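Local atomic coordinates of protein pid-3 (Caenorhabditis elegans, PDB entry 7OCZ), a protein that probably acts in piRNA biogenesis and chromosome segregation, and contains a small domain with an RRM-like fold. Residues N13-S18 / L77-L82. Numbering follows the deposited sequence.
Sequences NMLKIS and LQVSSL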
loop_
_atom_site.group_PDB
_atom_site.type_symbol
_atom_site.label_atom_id
_atom_site.label_comp_id
_atom_site.label_asym_id
_atom_site.label_seq_id
_atom_site.Cartn_x
_atom_site.Cartn_y
_atom_site.Cartn_z
ATOM N N ASN A 13 -4.511 3.283 -17.813
ATOM C CA ASN A 13 -3.617 3.166 -16.669
ATOM C C ASN A 13 -4.048 2.085 -15.689
ATOM O O ASN A 13 -3.427 1.952 -14.627
ATOM C CB ASN A 13 -3.521 4.510 -15.930
ATOM C CG ASN A 13 -3.190 5.670 -16.854
ATOM O OD1 ASN A 13 -2.590 5.492 -17.914
ATOM N ND2 ASN A 13 -3.579 6.875 -16.447
ATOM N N MET A 14 -5.081 1.311 -16.015
ATOM C CA MET A 14 -5.710 0.402 -15.068
ATOM C C MET A 14 -5.201 -1.014 -15.248
ATOM O O MET A 14 -5.001 -1.477 -16.373
ATOM C CB MET A 14 -7.227 0.390 -15.227
ATOM C CG MET A 14 -7.807 1.750 -15.414
ATOM S SD MET A 14 -8.133 2.494 -13.831
ATOM C CE MET A 14 -9.783 1.859 -13.533
ATOM N N LEU A 15 -5.047 -1.703 -14.131
ATOM C CA LEU A 15 -4.595 -3.080 -14.090
ATOM C C LEU A 15 -5.692 -3.927 -13.455
ATOM O O LEU A 15 -6.330 -3.503 -12.492
ATOM C CB LEU A 15 -3.299 -3.164 -13.272
ATOM C CG LEU A 15 -2.588 -4.490 -13.088
ATOM C CD1 LEU A 15 -2.046 -4.860 -14.459
ATOM C CD2 LEU A 15 -1.470 -4.373 -12.079
ATOM N N LYS A 16 -5.925 -5.113 -13.997
ATOM C CA LYS A 16 -6.808 -6.095 -13.382
ATOM C C LYS A 16 -5.956 -7.126 -12.662
ATOM O O LYS A 16 -5.024 -7.672 -13.255
ATOM C CB LYS A 16 -7.666 -6.798 -14.435
ATOM C CG LYS A 16 -8.740 -5.948 -15.060
ATOM C CD LYS A 16 -9.328 -6.648 -16.285
ATOM C CE LYS A 16 -10.437 -7.599 -15.916
ATOM N NZ LYS A 16 -11.221 -7.961 -17.135
ATOM N N ILE A 17 -6.280 -7.412 -11.404
ATOM C CA ILE A 17 -5.497 -8.359 -10.612
ATOM C C ILE A 17 -6.444 -9.272 -9.844
ATOM O O ILE A 17 -7.427 -8.806 -9.259
ATOM C CB ILE A 17 -4.516 -7.630 -9.667
ATOM C CG1 ILE A 17 -3.675 -8.632 -8.867
ATOM C CG2 ILE A 17 -5.251 -6.638 -8.765
ATOM C CD1 ILE A 17 -2.432 -8.024 -8.220
ATOM N N SER A 18 -6.171 -10.575 -9.871
ATOM C CA SER A 18 -6.990 -11.527 -9.132
ATOM C C SER A 18 -6.133 -12.695 -8.662
ATOM O O SER A 18 -5.000 -12.884 -9.116
ATOM C CB SER A 18 -8.166 -12.033 -9.975
ATOM O OG SER A 18 -7.712 -12.811 -11.066
ATOM N N LEU A 77 -1.284 -15.564 -9.004
ATOM C CA LEU A 77 -1.811 -14.288 -9.478
ATOM C C LEU A 77 -2.171 -14.332 -10.960
ATOM O O LEU A 77 -1.417 -14.845 -11.794
ATOM C CB LEU A 77 -0.809 -13.155 -9.244
ATOM C CG LEU A 77 -0.541 -12.662 -7.825
ATOM C CD1 LEU A 77 0.469 -11.528 -7.855
ATOM C CD2 LEU A 77 -1.836 -12.200 -7.170
ATOM N N GLN A 78 -3.326 -13.768 -11.284
ATOM C CA GLN A 78 -3.708 -13.458 -12.655
ATOM C C GLN A 78 -3.738 -11.940 -12.772
ATOM O O GLN A 78 -4.457 -11.276 -12.017
ATOM C CB GLN A 78 -5.070 -14.057 -12.999
ATOM C CG GLN A 78 -5.687 -13.543 -14.297
ATOM C CD GLN A 78 -4.908 -13.943 -15.544
ATOM O OE1 GLN A 78 -4.052 -14.832 -15.506
ATOM N NE2 GLN A 78 -5.198 -13.272 -16.659
ATOM N N VAL A 79 -2.934 -11.393 -13.684
ATOM C CA VAL A 79 -2.764 -9.951 -13.830
ATOM C C VAL A 79 -2.848 -9.610 -15.312
ATOM O O VAL A 79 -2.217 -10.275 -16.140
ATOM C CB VAL A 79 -1.422 -9.481 -13.234
ATOM C CG1 VAL A 79 -1.298 -7.975 -13.302
ATOM C CG2 VAL A 79 -1.276 -9.968 -11.781
ATOM N N SER A 80 -3.626 -8.581 -15.648
ATOM C CA SER A 80 -3.790 -8.192 -17.043
ATOM C C SER A 80 -4.112 -6.709 -17.126
ATOM O O SER A 80 -4.615 -6.108 -16.172
ATOM C CB SER A 80 -4.892 -9.011 -17.729
ATOM O OG SER A 80 -6.151 -8.787 -17.113
ATOM N N SER A 81 -3.819 -6.125 -18.288
ATOM C CA SER A 81 -4.223 -4.756 -18.580
ATOM C C SER A 81 -5.735 -4.682 -18.751
ATOM O O SER A 81 -6.339 -5.527 -19.417
ATOM C CB SER A 81 -3.528 -4.262 -19.849
ATOM O OG SER A 81 -4.001 -2.978 -20.232
ATOM N N LEU A 82 -6.355 -3.671 -18.135
ATOM C CA LEU A 82 -7.801 -3.526 -18.264
ATOM C C LEU A 82 -8.184 -3.256 -19.709
ATOM O O LEU A 82 -9.116 -3.869 -20.246
ATOM C CB LEU A 82 -8.313 -2.402 -17.362
ATOM C CG LEU A 82 -9.816 -2.141 -17.486
ATOM C CD1 LEU A 82 -10.607 -3.355 -17.046
ATOM C CD2 LEU A 82 -10.216 -0.917 -16.678
HETATM O O HOH W 1 -5.565 -0.555 -18.898
#
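With its CG trans to the main-chain nitrogen (chi1 -179°), Leu-15 turns CD1 back toward the neighbouring antiparallel strand through a chi2 of 68°, and Val-79, its CG1 likewise trans (chi1 -176°), meets it there. These are the first and last strands of an RRM-like βαββαβ fold, 14-18 and 75-81, side by side in the sheet. Leu-15 CD1 presses on Val-79 CG1 at 3.4 Å, closer than two methyl groups normally pack, and also reaches the carbonyl of Ser-80. Ile-17 runs alongside Val-79, with CG1 4.0 Å from Val-79 CG2. On this apolar face helix 56-66 packs over Leu-15 through Ala-62 and Val-63 and over Val-79 through Phe-66, while Ile-17 meets Leu-33.

Lys-16, Ser-18, Gln-78 and Ser-80 occupy the other face. There the aliphatic part of Lys-16 crosses Leu-82 at about a right angle, CD 3.6 Å from Leu-82 CD1, while Ser-18 OG rests against Gln-78 CB. Reciprocal backbone hydrogen bonds join Lys-16 with Ser-80 and Ser-18 with Gln-78; the shortest, Lys-16 N to Ser-80 O, spans 2.7 Å. Beyond the strand end, Leu-82 sets its CD2 beside Met-14 CB, and its N donates to Met-14 O from above the carbonyl plane. A water donates a second hydrogen bond, 2.7 Å long, to Met-14 O and another to Ser-81 OG, itself hydrogen-bonded to Val-83 O.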